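Local structure of interleukin-2 receptor subunit beta (Mus musculus, 6DG5) at residues Gln182-Ala187 with Gly193-Trp198. The protein probably serves as a receptor subunit for interleukin-2 and interleukin-15, and is thought to transduce the mitogenic signal of interleukin-2 across the cell membrane. Sequence-based numbering, arbitrary orientation.
With MAN (alpha-D-mannopyranose), chain E; FUC (alpha-L-fucopyranose), chain C.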
loop_
_atom_site.group_PDB
_atom_site.type_symbol
_atom_site.label_atom_id
_atom_site.label_comp_id
_atom_site.label_asym_id
_atom_site.label_seq_id
_atom_site.Cartn_x
_atom_site.Cartn_y
_atom_site.Cartn_z
ATOM N N GLN B 182 -17.805 -19.098 0.435
ATOM C CA GLN B 182 -17.973 -17.696 0.094
ATOM C C GLN B 182 -16.783 -16.911 0.623
ATOM O O GLN B 182 -16.239 -17.230 1.682
ATOM C CB GLN B 182 -19.260 -17.112 0.685
ATOM C CG GLN B 182 -20.541 -17.651 0.081
ATOM C CD GLN B 182 -21.770 -16.952 0.632
ATOM O OE1 GLN B 182 -22.042 -17.001 1.832
ATOM N NE2 GLN B 182 -22.513 -16.284 -0.244
ATOM N N VAL B 183 -16.386 -15.873 -0.118
ATOM C CA VAL B 183 -15.250 -15.031 0.240
ATOM C C VAL B 183 -15.690 -13.574 0.235
ATOM O O VAL B 183 -16.647 -13.200 -0.450
ATOM C CB VAL B 183 -14.054 -15.247 -0.717
ATOM C CG1 VAL B 183 -12.761 -14.782 -0.074
ATOM C CG2 VAL B 183 -13.949 -16.710 -1.131
ATOM N N ARG B 184 -14.995 -12.752 1.020
ATOM C CA ARG B 184 -15.243 -11.318 1.052
ATOM C C ARG B 184 -13.931 -10.585 1.304
ATOM O O ARG B 184 -12.938 -11.179 1.731
ATOM C CB ARG B 184 -16.289 -10.947 2.110
ATOM C CG ARG B 184 -15.959 -11.403 3.516
ATOM C CD ARG B 184 -17.082 -11.033 4.466
ATOM N NE ARG B 184 -16.722 -11.241 5.865
ATOM C CZ ARG B 184 -17.484 -10.872 6.890
ATOM N NH1 ARG B 184 -18.647 -10.275 6.668
ATOM N NH2 ARG B 184 -17.083 -11.096 8.134
ATOM N N VAL B 185 -13.943 -9.274 1.043
ATOM C CA VAL B 185 -12.723 -8.477 0.970
ATOM C C VAL B 185 -12.900 -7.171 1.740
ATOM O O VAL B 185 -14.012 -6.656 1.881
ATOM C CB VAL B 185 -12.332 -8.214 -0.506
ATOM C CG1 VAL B 185 -13.387 -7.369 -1.206
ATOM C CG2 VAL B 185 -10.958 -7.567 -0.611
ATOM N N LYS B 186 -11.783 -6.637 2.240
ATOM C CA LYS B 186 -11.771 -5.397 3.008
ATOM C C LYS B 186 -10.366 -4.807 2.962
ATOM O O LYS B 186 -9.391 -5.509 2.678
ATOM C CB LYS B 186 -12.214 -5.639 4.456
ATOM C CG LYS B 186 -12.603 -4.392 5.236
ATOM C CD LYS B 186 -13.201 -4.756 6.590
ATOM C CE LYS B 186 -12.171 -4.669 7.712
ATOM N NZ LYS B 186 -10.862 -5.291 7.350
ATOM N N ALA B 187 -10.276 -3.505 3.239
ATOM C CA ALA B 187 -9.003 -2.789 3.312
ATOM C C ALA B 187 -8.915 -2.095 4.667
ATOM O O ALA B 187 -9.665 -1.150 4.936
ATOM C CB ALA B 187 -8.866 -1.781 2.170
ATOM N N GLY B 193 -13.950 1.369 7.401
ATOM C CA GLY B 193 -14.834 0.757 6.432
ATOM C C GLY B 193 -15.337 -0.610 6.874
ATOM O O GLY B 193 -14.844 -1.206 7.830
ATOM N N THR B 194 -16.336 -1.104 6.150
ATOM C CA THR B 194 -17.000 -2.360 6.466
ATOM C C THR B 194 -16.636 -3.433 5.447
ATOM O O THR B 194 -16.044 -3.162 4.400
ATOM C CB THR B 194 -18.520 -2.169 6.512
ATOM O OG1 THR B 194 -18.958 -1.554 5.295
ATOM C CG2 THR B 194 -18.907 -1.286 7.688
ATOM N N TRP B 195 -17.008 -4.669 5.771
ATOM C CA TRP B 195 -16.710 -5.799 4.904
ATOM C C TRP B 195 -17.553 -5.755 3.634
ATOM O O TRP B 195 -18.674 -5.241 3.620
ATOM C CB TRP B 195 -16.960 -7.118 5.633
ATOM C CG TRP B 195 -15.822 -7.568 6.491
ATOM C CD1 TRP B 195 -15.726 -7.468 7.850
ATOM C CD2 TRP B 195 -14.614 -8.196 6.049
ATOM N NE1 TRP B 195 -14.533 -7.997 8.279
ATOM C CE2 TRP B 195 -13.832 -8.450 7.192
ATOM C CE3 TRP B 195 -14.119 -8.568 4.795
ATOM C CZ2 TRP B 195 -12.581 -9.057 7.120
ATOM C CZ3 TRP B 195 -12.878 -9.170 4.725
ATOM C CH2 TRP B 195 -12.122 -9.410 5.880
ATOM N N SER B 196 -17.000 -6.310 2.562
ATOM C CA SER B 196 -17.743 -6.465 1.326
ATOM C C SER B 196 -18.716 -7.629 1.451
ATOM O O SER B 196 -18.521 -8.525 2.276
ATOM C CB SER B 196 -16.789 -6.709 0.161
ATOM O OG SER B 196 -16.356 -8.059 0.131
ATOM N N PRO B 197 -19.778 -7.642 0.643
ATOM C CA PRO B 197 -20.709 -8.774 0.674
ATOM C C PRO B 197 -20.015 -10.069 0.281
ATOM O O PRO B 197 -18.982 -10.076 -0.389
ATOM C CB PRO B 197 -21.781 -8.385 -0.349
ATOM C CG PRO B 197 -21.708 -6.903 -0.409
ATOM C CD PRO B 197 -20.258 -6.565 -0.234
ATOM N N TRP B 198 -20.598 -11.178 0.725
ATOM C CA TRP B 198 -20.037 -12.484 0.421
ATOM C C TRP B 198 -20.126 -12.769 -1.070
ATOM O O TRP B 198 -21.087 -12.381 -1.739
ATOM C CB TRP B 198 -20.764 -13.570 1.207
ATOM C CG TRP B 198 -20.479 -13.543 2.674
ATOM C CD1 TRP B 198 -21.302 -13.087 3.663
ATOM C CD2 TRP B 198 -19.282 -13.990 3.322
ATOM N NE1 TRP B 198 -20.694 -13.229 4.886
ATOM C CE2 TRP B 198 -19.454 -13.781 4.705
ATOM C CE3 TRP B 198 -18.085 -14.548 2.868
ATOM C CZ2 TRP B 198 -18.473 -14.109 5.637
ATOM C CZ3 TRP B 198 -17.113 -14.876 3.795
ATOM C CH2 TRP B 198 -17.312 -14.655 5.163
HETATM C C1 MAN E . -26.337 -13.207 -4.906
HETATM C C2 MAN E . -26.266 -14.460 -3.988
HETATM C C3 MAN E . -25.600 -14.104 -2.663
HETATM C C4 MAN E . -24.233 -13.450 -2.897
HETATM C C5 MAN E . -24.385 -12.213 -3.791
HETATM C C6 MAN E . -23.045 -11.593 -4.159
HETATM O O2 MAN E . -25.455 -15.485 -4.567
HETATM O O3 MAN E . -25.461 -15.245 -1.822
HETATM O O4 MAN E . -23.667 -13.058 -1.652
HETATM O O5 MAN E . -25.059 -12.572 -5.031
HETATM O O6 MAN E . -23.288 -10.351 -4.813
HETATM C C1 FUC C . -22.988 -1.998 -3.832
HETATM C C2 FUC C . -21.514 -1.770 -3.406
HETATM C C3 FUC C . -20.982 -2.922 -2.539
HETATM C C4 FUC C . -21.821 -4.210 -2.696
HETATM C C5 FUC C . -23.301 -3.921 -2.364
HETATM C C6 FUC C . -24.270 -4.924 -2.978
HETATM O O2 FUC C . -21.331 -0.528 -2.741
HETATM O O3 FUC C . -19.642 -3.219 -2.908
HETATM O O4 FUC C . -21.689 -4.767 -4.001
HETATM O O5 FUC C . -23.731 -2.603 -2.789
HETATM O O HOH W 1 -14.732 -3.951 1.782
#
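The Arg184 side chain lies between the indole rings of Trp195 and Trp198. CB sits against Ser196 O; CG, held between the backbone N and carbonyl carbon (chi1 56°), rises beside Trp195 CE3. The extended chain then lays CD over the six-membered ring of Trp198, 3.5 Å from its centroid, in a CH-pi contact. NE follows above Trp198 CZ2, and CZ stands 3.9 Å from the centroid of the Trp195 five-membered ring, a cation-pi contact with the guanidinium stacked flat on the indole, planes 7° apart. At the tip, NH2 makes a salt bridge to Glu143 on strand 140-148. Trp195 and Trp198 are the two tryptophans of the WSXWS motif of type I cytokine receptors, here in the membrane-proximal fibronectin type-III domain; Arg184 and Lys186 of strand 178-187 interleave with them. Lys186 takes the other face of Trp195: CD lies 3.6 Å from the five-membered ring centroid, and the bends at chi3 and chi4 bring NZ over the six-membered ring. With Trp195 cut back to an alanine, the guanidinium would probably lose the ring over one face, though keeping Trp198 and Glu143, and Lys186 the surface its chain lies on. Underneath, Val185 N donates to Ser196 OG at 2.9 Å, while Ser196 N returns a bond to Val185 O at 3.1 Å. Farther along, Trp198 O accepts a hydrogen bond from mannose O4 of a protein-attached glycan, at 2.7 Å.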